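Long-range contacts in ApRick protease (Rickettsia conorii, PDB 5C9F), which probably cleaves peptide bonds as a retropepsin-like aspartic protease, this chain being the protease domain of a longer, probably membrane-anchored protein: residues A[26-34]-A[47-55]; A[70-80]-A[91-100]. One frame throughout, in Å; residues are numbered along the deposited sequence.

In the fold
Following the chain from its N terminus, strands 22-27 and 30-36 form a hairpin, the chain then runs through strand 43-45, and interaction 1 closes this first loop by laying helix 47-52 back over the hairpin. Interaction 2 opens only afterwards: strand 71-84 turns back through strand 88-97, so the two contacts lie in series and neither encloses the other. They still meet in space, with centres about 13 Å apart. Lys47 NZ probably donates a hydrogen bond to Leu98 O, Phe55 packs on Ile78 and Val27 on Leu80. Strands 22-27 and 71-84 are neighbours in one sheet, which therefore joins both contacts within the gag-type aspartyl protease domain.

Interaction 1. Residues A[26-34]-A[47-55]; sequences FVNNVKIKF and KEDAQKLGF
Leu53 holds its CG beside its own backbone N (chi1 -68°), and an extended second torsion (chi2 175°) carries CD1 out to Val27 CG1 and leaves CD2 turned toward Val30 and the Val27 carbonyl oxygen. Lys52 instead bends at chi3 (87°), which brings its ammonium end back over Val30. The two methyls of Leu53 divide the work: CD1 meets Val27 CG1 at 3.7 Å, the two side chains crossing at about a right angle, while CD2 lies 3.7 Å from Val30 CB. Lys52 NZ comes within 3.7 Å of Val30 CG1 and stands 3.1 Å from Lys31 O. Farther along, Ile32 and Asp49 run past each other in opposite directions, Ile32 CG2 reaching 3.6 Å from Asp49 OD2. The same CG2 methyl also lies over a face of the Phe34 ring, offset toward its rim. Water bridges both ends: one molecule donates to Asp49 OD2 and Lys33 O, the other accepts from Asn28 ND2 and donates to Leu53 O. Asp49 OD2 is additionally hydrogen-bonded to Ser104 OG, so OD2 is held by two partners. Gly54, with positive phi, ends the helix in a Schellman motif. The helix, nearly antiparallel to strand 30-34, thus packs against the hairpin of strands 22-27 and 30-36, joined by the type I' turn from Val27 to Val30, with Leu53 also touching Leu80 of strand 71-84 and Leu45 of strand 43-45.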
loop_
_atom_site.group_PDB
_atom_site.type_symbol
_atom_site.label_atom_id
_atom_site.label_comp_id
_atom_site.label_asym_id
_atom_site.label_seq_id
_atom_site.Cartn_x
_atom_site.Cartn_y
_atom_site.Cartn_z
ATOM N N PHE A 26 -10.973 -5.587 -18.816
ATOM C CA PHE A 26 -11.042 -6.922 -19.304
ATOM C C PHE A 26 -12.165 -7.665 -18.617
ATOM O O PHE A 26 -12.156 -7.869 -17.401
ATOM C CB PHE A 26 -9.719 -7.638 -19.135
ATOM C CG PHE A 26 -8.677 -7.114 -20.066
ATOM C CD1 PHE A 26 -7.991 -5.953 -19.747
ATOM C CD2 PHE A 26 -8.420 -7.738 -21.288
ATOM C CE1 PHE A 26 -7.033 -5.434 -20.599
ATOM C CE2 PHE A 26 -7.462 -7.206 -22.168
ATOM C CZ PHE A 26 -6.771 -6.056 -21.816
ATOM N N VAL A 27 -13.177 -7.991 -19.409
ATOM C CA VAL A 27 -14.431 -8.643 -18.903
ATOM C C VAL A 27 -14.385 -10.068 -19.439
ATOM O O VAL A 27 -14.389 -10.267 -20.656
ATOM C CB VAL A 27 -15.652 -7.891 -19.388
ATOM C CG1 VAL A 27 -16.913 -8.513 -18.832
ATOM C CG2 VAL A 27 -15.577 -6.407 -18.979
ATOM N N ASN A 28 -14.281 -11.041 -18.518
ATOM C CA ASN A 28 -14.126 -12.439 -18.874
ATOM C C ASN A 28 -13.032 -12.603 -19.924
ATOM O O ASN A 28 -13.235 -13.215 -20.961
ATOM C CB ASN A 28 -15.449 -13.018 -19.382
ATOM C CG ASN A 28 -16.552 -12.880 -18.382
ATOM O OD1 ASN A 28 -16.308 -12.728 -17.161
ATOM N ND2 ASN A 28 -17.798 -12.878 -18.884
ATOM N N ASN A 29 -11.907 -11.952 -19.674
ATOM C CA ASN A 29 -10.729 -12.061 -20.542
ATOM C C ASN A 29 -10.819 -11.216 -21.825
ATOM O O ASN A 29 -9.939 -11.279 -22.614
ATOM C CB ASN A 29 -10.379 -13.599 -20.876
ATOM C CG ASN A 29 -8.952 -13.772 -21.352
ATOM O OD1 ASN A 29 -8.572 -14.374 -22.425
ATOM N ND2 ASN A 29 -8.127 -13.272 -20.524
ATOM N N VAL A 30 -11.864 -10.416 -22.034
ATOM C CA VAL A 30 -12.062 -9.656 -23.266
ATOM C C VAL A 30 -12.004 -8.155 -22.982
ATOM O O VAL A 30 -12.701 -7.648 -22.118
ATOM C CB VAL A 30 -13.438 -9.986 -23.884
ATOM C CG1 VAL A 30 -13.721 -9.195 -25.145
ATOM C CG2 VAL A 30 -13.546 -11.487 -24.145
ATOM N N LYS A 31 -11.220 -7.451 -23.766
ATOM C CA LYS A 31 -11.113 -6.015 -23.621
ATOM C C LYS A 31 -12.397 -5.350 -24.032
ATOM O O LYS A 31 -12.880 -5.556 -25.173
ATOM C CB LYS A 31 -10.001 -5.451 -24.490
ATOM C CG LYS A 31 -9.741 -3.993 -24.245
ATOM C CD LYS A 31 -8.884 -3.460 -25.412
ATOM C CE LYS A 31 -8.319 -2.084 -25.146
ATOM N NZ LYS A 31 -7.501 -1.707 -26.333
ATOM N N ILE A 32 -12.974 -4.560 -23.114
ATOM C CA ILE A 32 -14.190 -3.809 -23.407
ATOM C C ILE A 32 -13.907 -2.372 -23.037
ATOM O O ILE A 32 -13.348 -2.101 -21.991
ATOM C CB ILE A 32 -15.395 -4.302 -22.562
ATOM C CG1 ILE A 32 -15.736 -5.775 -22.801
ATOM C CG2 ILE A 32 -16.633 -3.455 -22.843
ATOM C CD1 ILE A 32 -16.297 -6.096 -24.155
ATOM N N LYS A 33 -14.366 -1.447 -23.873
ATOM C CA LYS A 33 -14.276 -0.033 -23.609
ATOM C C LYS A 33 -15.550 0.473 -22.974
ATOM O O LYS A 33 -16.629 0.300 -23.503
ATOM C CB LYS A 33 -14.009 0.721 -24.902
ATOM C CG LYS A 33 -13.616 2.168 -24.630
ATOM C CD LYS A 33 -13.477 2.932 -25.930
ATOM C CE LYS A 33 -12.615 4.162 -25.756
ATOM N NZ LYS A 33 -12.616 4.986 -26.995
ATOM N N PHE A 34 -15.422 1.077 -21.804
ATOM C CA PHE A 34 -16.555 1.665 -21.096
ATOM C C PHE A 34 -16.435 3.148 -21.013
ATOM O O PHE A 34 -15.315 3.694 -20.910
ATOM C CB PHE A 34 -16.583 1.173 -19.649
ATOM C CG PHE A 34 -16.937 -0.247 -19.518
ATOM C CD1 PHE A 34 -18.255 -0.637 -19.594
ATOM C CD2 PHE A 34 -15.956 -1.222 -19.373
ATOM C CE1 PHE A 34 -18.594 -1.998 -19.533
ATOM C CE2 PHE A 34 -16.286 -2.572 -19.263
ATOM C CZ PHE A 34 -17.603 -2.966 -19.348
ATOM N N LYS A 47 -25.511 -4.119 -26.991
ATOM C CA LYS A 47 -25.765 -5.428 -27.617
ATOM C C LYS A 47 -24.514 -6.024 -28.267
ATOM O O LYS A 47 -24.192 -7.267 -28.113
ATOM C CB LYS A 47 -26.907 -5.306 -28.682
ATOM C CG LYS A 47 -28.268 -5.003 -28.098
ATOM C CD LYS A 47 -29.394 -5.337 -29.109
ATOM C CE LYS A 47 -29.203 -4.700 -30.514
ATOM N NZ LYS A 47 -30.426 -4.052 -31.124
ATOM N N GLU A 48 -23.741 -5.206 -28.970
ATOM C CA GLU A 48 -22.521 -5.730 -29.604
ATOM C C GLU A 48 -21.475 -6.245 -28.568
ATOM O O GLU A 48 -20.860 -7.293 -28.770
ATOM C CB GLU A 48 -21.922 -4.677 -30.519
ATOM C CG GLU A 48 -20.556 -5.018 -31.079
ATOM C CD GLU A 48 -19.963 -3.892 -31.958
ATOM O OE1 GLU A 48 -18.805 -3.491 -31.729
ATOM O OE2 GLU A 48 -20.638 -3.400 -32.900
ATOM N N ASP A 49 -21.229 -5.502 -27.490
ATOM C CA ASP A 49 -20.324 -5.997 -26.411
ATOM C C ASP A 49 -20.867 -7.276 -25.753
ATOM O O ASP A 49 -20.096 -8.193 -25.465
ATOM C CB ASP A 49 -20.087 -4.945 -25.349
ATOM C CG ASP A 49 -19.180 -3.810 -25.833
ATOM O OD1 ASP A 49 -18.402 -4.048 -26.783
ATOM O OD2 ASP A 49 -19.221 -2.705 -25.233
ATOM N N ALA A 50 -22.186 -7.352 -25.539
ATOM C CA ALA A 50 -22.763 -8.566 -24.979
ATOM C C ALA A 50 -22.479 -9.749 -25.889
ATOM O O ALA A 50 -22.072 -10.829 -25.416
ATOM C CB ALA A 50 -24.274 -8.433 -24.802
ATOM N N GLN A 51 -22.618 -9.533 -27.203
ATOM C CA GLN A 51 -22.320 -10.604 -28.169
ATOM C C GLN A 51 -20.813 -10.951 -28.207
ATOM O O GLN A 51 -20.471 -12.124 -28.226
ATOM C CB GLN A 51 -22.796 -10.200 -29.555
ATOM C CG GLN A 51 -24.284 -10.170 -29.630
ATOM C CD GLN A 51 -24.792 -9.624 -30.931
ATOM O OE1 GLN A 51 -24.417 -8.551 -31.342
ATOM N NE2 GLN A 51 -25.561 -10.423 -31.631
ATOM N N LYS A 52 -19.931 -9.970 -28.142
ATOM C CA LYS A 52 -18.482 -10.260 -27.941
ATOM C C LYS A 52 -18.193 -11.137 -26.726
ATOM O O LYS A 52 -17.262 -11.924 -26.752
ATOM C CB LYS A 52 -17.659 -9.022 -27.676
ATOM C CG LYS A 52 -17.513 -8.073 -28.841
ATOM C CD LYS A 52 -16.549 -6.933 -28.372
ATOM C CE LYS A 52 -15.107 -7.344 -28.624
ATOM N NZ LYS A 52 -14.185 -6.595 -27.738
ATOM N N LEU A 53 -19.005 -10.978 -25.673
ATOM C CA LEU A 53 -18.805 -11.731 -24.457
ATOM C C LEU A 53 -19.544 -13.078 -24.503
ATOM O O LEU A 53 -19.538 -13.833 -23.520
ATOM C CB LEU A 53 -19.275 -10.923 -23.247
ATOM C CG LEU A 53 -18.401 -9.692 -22.982
ATOM C CD1 LEU A 53 -18.982 -8.877 -21.856
ATOM C CD2 LEU A 53 -16.934 -10.021 -22.684
ATOM N N GLY A 54 -20.134 -13.402 -25.638
ATOM C CA GLY A 54 -20.746 -14.736 -25.853
ATOM C C GLY A 54 -22.176 -14.824 -25.360
ATOM O O GLY A 54 -22.705 -15.908 -25.291
ATOM N N PHE A 55 -22.806 -13.700 -25.018
ATOM C CA PHE A 55 -24.209 -13.731 -24.659
ATOM C C PHE A 55 -25.069 -13.946 -25.919
ATOM O O PHE A 55 -24.778 -13.424 -26.975
ATOM C CB PHE A 55 -24.610 -12.471 -23.946
ATOM C CG PHE A 55 -24.109 -12.396 -22.550
ATOM C CD1 PHE A 55 -24.710 -13.143 -21.552
ATOM C CD2 PHE A 55 -22.997 -11.671 -22.240
ATOM C CE1 PHE A 55 -24.251 -13.103 -20.254
ATOM C CE2 PHE A 55 -22.522 -11.619 -20.942
ATOM C CZ PHE A 55 -23.127 -12.359 -19.943
HETATM O O HOH W 1 -17.915 -13.921 -21.547
HETATM O O HOH W 2 -18.336 -0.419 -25.399
#

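Interaction 2. Residues A[70-80]-A[91-100]; sequences NGENKAAPITL and NIKGHVGLGD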
loop_
_atom_site.group_PDB
_atom_site.type_symbol
_atom_site.label_atom_id
_atom_site.label_comp_id
_atom_site.label_asym_id
_atom_site.label_seq_id
_atom_site.Cartn_x
_atom_site.Cartn_y
_atom_site.Cartn_z
ATOM N N ASN A 70 -33.888 9.211 -22.343
ATOM C CA ASN A 70 -34.971 8.968 -23.314
ATOM C C ASN A 70 -36.168 8.246 -22.684
ATOM O O ASN A 70 -37.091 7.831 -23.387
ATOM C CB ASN A 70 -34.469 8.146 -24.514
ATOM C CG ASN A 70 -33.654 8.966 -25.512
ATOM O OD1 ASN A 70 -33.328 10.137 -25.286
ATOM N ND2 ASN A 70 -33.316 8.337 -26.632
ATOM N N GLY A 71 -36.156 8.120 -21.358
ATOM C CA GLY A 71 -37.174 7.369 -20.625
ATOM C C GLY A 71 -36.989 5.858 -20.647
ATOM O O GLY A 71 -35.863 5.355 -20.826
ATOM N N GLU A 72 -38.112 5.154 -20.482
ATOM C CA GLU A 72 -38.138 3.726 -20.150
ATOM C C GLU A 72 -37.570 2.826 -21.212
ATOM O O GLU A 72 -38.134 2.775 -22.320
ATOM C CB GLU A 72 -39.593 3.262 -19.915
ATOM C CG GLU A 72 -39.882 2.973 -18.478
ATOM C CD GLU A 72 -41.326 2.641 -18.180
ATOM O OE1 GLU A 72 -41.904 3.440 -17.477
ATOM O OE2 GLU A 72 -41.879 1.628 -18.646
ATOM N N ASN A 73 -36.528 2.074 -20.887
ATOM C CA ASN A 73 -36.043 1.026 -21.817
ATOM C C ASN A 73 -36.026 -0.337 -21.209
ATOM O O ASN A 73 -35.688 -0.497 -20.040
ATOM C CB ASN A 73 -34.662 1.360 -22.358
ATOM C CG ASN A 73 -34.663 2.672 -23.173
ATOM O OD1 ASN A 73 -35.642 2.993 -23.844
ATOM N ND2 ASN A 73 -33.584 3.434 -23.086
ATOM N N LYS A 74 -36.266 -1.337 -22.029
ATOM C CA LYS A 74 -36.178 -2.737 -21.571
ATOM C C LYS A 74 -34.713 -3.233 -21.564
ATOM O O LYS A 74 -33.912 -2.882 -22.436
ATOM C CB LYS A 74 -37.071 -3.646 -22.443
ATOM C CG LYS A 74 -38.546 -3.308 -22.333
ATOM C CD LYS A 74 -39.035 -3.498 -20.920
ATOM C CE LYS A 74 -39.004 -4.916 -20.450
ATOM N NZ LYS A 74 -39.618 -5.905 -21.356
ATOM N N ALA A 75 -34.386 -4.063 -20.587
ATOM C CA ALA A 75 -33.087 -4.702 -20.488
ATOM C C ALA A 75 -33.120 -6.111 -19.881
ATOM O O ALA A 75 -34.023 -6.455 -19.096
ATOM C CB ALA A 75 -32.114 -3.785 -19.718
ATOM N N ALA A 76 -32.130 -6.918 -20.238
ATOM C CA ALA A 76 -31.929 -8.245 -19.657
ATOM C C ALA A 76 -30.816 -8.142 -18.642
ATOM O O ALA A 76 -29.708 -7.672 -18.957
ATOM C CB ALA A 76 -31.560 -9.271 -20.727
ATOM N N PRO A 77 -31.076 -8.582 -17.410
ATOM C CA PRO A 77 -30.023 -8.592 -16.402
ATOM C C PRO A 77 -29.020 -9.689 -16.674
ATOM O O PRO A 77 -29.408 -10.733 -17.138
ATOM C CB PRO A 77 -30.790 -8.870 -15.091
ATOM C CG PRO A 77 -32.047 -9.523 -15.520
ATOM C CD PRO A 77 -32.386 -8.971 -16.857
ATOM N N ILE A 78 -27.737 -9.423 -16.411
ATOM C CA ILE A 78 -26.676 -10.399 -16.547
ATOM C C ILE A 78 -25.744 -10.254 -15.371
ATOM O O ILE A 78 -25.761 -9.249 -14.673
ATOM C CB ILE A 78 -25.897 -10.233 -17.855
ATOM C CG1 ILE A 78 -25.346 -8.795 -17.973
ATOM C CG2 ILE A 78 -26.801 -10.561 -19.077
ATOM C CD1 ILE A 78 -24.378 -8.599 -19.093
ATOM N N THR A 79 -24.885 -11.246 -15.207
ATOM C CA THR A 79 -23.778 -11.194 -14.248
ATOM C C THR A 79 -22.453 -11.472 -14.955
ATOM O O THR A 79 -22.364 -12.369 -15.751
ATOM C CB THR A 79 -23.986 -12.224 -13.133
ATOM O OG1 THR A 79 -25.219 -11.920 -12.474
ATOM C CG2 THR A 79 -22.850 -12.173 -12.142
ATOM N N LEU A 80 -21.473 -10.608 -14.718
ATOM C CA LEU A 80 -20.193 -10.714 -15.363
ATOM C C LEU A 80 -19.242 -11.432 -14.390
ATOM O O LEU A 80 -18.949 -10.955 -13.310
ATOM C CB LEU A 80 -19.704 -9.365 -15.747
ATOM C CG LEU A 80 -20.606 -8.608 -16.755
ATOM C CD1 LEU A 80 -20.151 -7.172 -16.831
ATOM C CD2 LEU A 80 -20.600 -9.203 -18.130
ATOM N N ASN A 91 -18.332 -11.397 -10.281
ATOM C CA ASN A 91 -19.796 -11.442 -10.338
ATOM C C ASN A 91 -20.428 -10.081 -10.241
ATOM O O ASN A 91 -21.148 -9.792 -9.326
ATOM C CB ASN A 91 -20.320 -12.363 -9.253
ATOM C CG ASN A 91 -19.754 -13.763 -9.375
ATOM O OD1 ASN A 91 -19.756 -14.351 -10.447
ATOM N ND2 ASN A 91 -19.221 -14.284 -8.282
ATOM N N ILE A 92 -20.120 -9.253 -11.224
ATOM C CA ILE A 92 -20.502 -7.897 -11.287
ATOM C C ILE A 92 -21.793 -7.820 -12.082
ATOM O O ILE A 92 -21.963 -8.412 -13.154
ATOM C CB ILE A 92 -19.422 -7.061 -11.992
ATOM C CG1 ILE A 92 -18.120 -7.169 -11.181
ATOM C CG2 ILE A 92 -19.896 -5.609 -12.238
ATOM C CD1 ILE A 92 -18.310 -6.782 -9.719
ATOM N N LYS A 93 -22.724 -7.063 -11.530
ATOM C CA LYS A 93 -24.070 -6.940 -12.121
ATOM C C LYS A 93 -24.016 -6.076 -13.351
ATOM O O LYS A 93 -23.390 -5.003 -13.364
ATOM C CB LYS A 93 -25.016 -6.283 -11.098
ATOM C CG LYS A 93 -26.428 -6.838 -11.048
ATOM C CD LYS A 93 -27.403 -5.838 -10.407
ATOM C CE LYS A 93 -28.845 -6.323 -10.453
ATOM N NZ LYS A 93 -29.129 -7.353 -9.413
ATOM N N GLY A 94 -24.810 -6.466 -14.345
ATOM C CA GLY A 94 -24.995 -5.641 -15.527
ATOM C C GLY A 94 -26.306 -5.931 -16.179
ATOM O O GLY A 94 -27.115 -6.726 -15.686
ATOM N N HIS A 95 -26.556 -5.270 -17.288
ATOM C CA HIS A 95 -27.710 -5.569 -18.063
ATOM C C HIS A 95 -27.417 -5.192 -19.498
ATOM O O HIS A 95 -26.490 -4.442 -19.777
ATOM C CB HIS A 95 -28.932 -4.775 -17.585
ATOM C CG HIS A 95 -28.773 -3.290 -17.738
ATOM N ND1 HIS A 95 -28.325 -2.498 -16.715
ATOM C CD2 HIS A 95 -29.047 -2.447 -18.774
ATOM C CE1 HIS A 95 -28.319 -1.230 -17.106
ATOM N NE2 HIS A 95 -28.745 -1.172 -18.348
ATOM N N VAL A 96 -28.166 -5.789 -20.406
ATOM C CA VAL A 96 -28.068 -5.432 -21.828
ATOM C C VAL A 96 -29.375 -4.910 -22.366
ATOM O O VAL A 96 -30.433 -5.535 -22.185
ATOM C CB VAL A 96 -27.426 -6.543 -22.692
ATOM C CG1 VAL A 96 -27.529 -7.902 -22.080
ATOM C CG2 VAL A 96 -27.873 -6.482 -24.116
ATOM N N GLY A 97 -29.292 -3.741 -22.994
ATOM C CA GLY A 97 -30.437 -3.093 -23.571
ATOM C C GLY A 97 -30.757 -3.685 -24.963
ATOM O O GLY A 97 -30.094 -4.609 -25.433
ATOM N N LEU A 98 -31.788 -3.153 -25.604
ATOM C CA LEU A 98 -32.266 -3.609 -26.929
ATOM C C LEU A 98 -31.661 -2.789 -28.033
ATOM O O LEU A 98 -31.790 -3.129 -29.203
ATOM C CB LEU A 98 -33.794 -3.557 -27.006
ATOM C CG LEU A 98 -34.554 -4.658 -26.255
ATOM C CD1 LEU A 98 -36.065 -4.478 -26.335
ATOM C CD2 LEU A 98 -34.147 -6.020 -26.834
ATOM N N GLY A 99 -31.012 -1.689 -27.684
ATOM C CA GLY A 99 -30.320 -0.963 -28.713
ATOM C C GLY A 99 -30.127 0.508 -28.505
ATOM O O GLY A 99 -29.525 1.195 -29.346
ATOM N N ASP A 100 -30.587 1.035 -27.379
ATOM C CA ASP A 100 -30.429 2.483 -27.168
ATOM C C ASP A 100 -28.971 2.929 -26.977
ATOM O O ASP A 100 -28.777 4.092 -26.746
ATOM C CB ASP A 100 -31.287 2.982 -25.992
ATOM C CG ASP A 100 -31.681 4.496 -26.103
ATOM O OD1 ASP A 100 -31.270 5.276 -27.016
ATOM O OD2 ASP A 100 -32.435 4.915 -25.216
#
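The imidazole of His95 meets Ala75 obliquely, the methyl CB lying 3.5 Å from CD2, while the ring also stacks with that of Tyr66. With chi1 at 63°, CG sits between the backbone N and the carbonyl carbon, and ND1 is hydrogen-bonded to Asp42 OD2, which helps to fix the ring's rotation. Beyond one end of the paired region, the Asn73 amide and Asp100 carboxylate planes stand 76° apart. Asn73 ND2 gives a bent hydrogen bond of 2.8 Å to the anti lone pair of Asp100 OD2, with the acceptor tilted out of the amide plane; Asp100 is poorly ordered, so this link may be mobile. From Ala76 to Leu80 the strand pairs antiparallel with Ile92 to Val96, as the arms of the hairpin 71-84 and 88-97. In a retropepsin-like fold, the turn joining strands 64-68 and 71-84, close to Asn73, probably corresponds to the flap. Reciprocal backbone hydrogen bonds join Ala76 with Val96, Ile78 with Gly94 and Leu80 with Ile92. Gly94 has no side chain, and Ile78 CG1 settles against its peptide, 3.5 Å from Gly94 C. CG2, the other branch, lies 4.1 Å from Val96 CG1, the Ile78 and Val96 side chains crossing at about a right angle. Ala76, Ile78, Leu80, Ile92 and Val96 share one buried face of this ribbon, where Ile78 rests on Leu45 and both Leu80 and Ile92 rest on Ile43. The other face carries Pro77, Thr79 and Lys93, which are exposed, together with the buried Ala75 and His95. Where the chain turns a corner, Asn91 and Ile92 both oppose Leu80 in a G1 beta bulge. Asn91 adopts positive phi there, and Thr79 CG2 packs 3.6 Å from Asn91 CA.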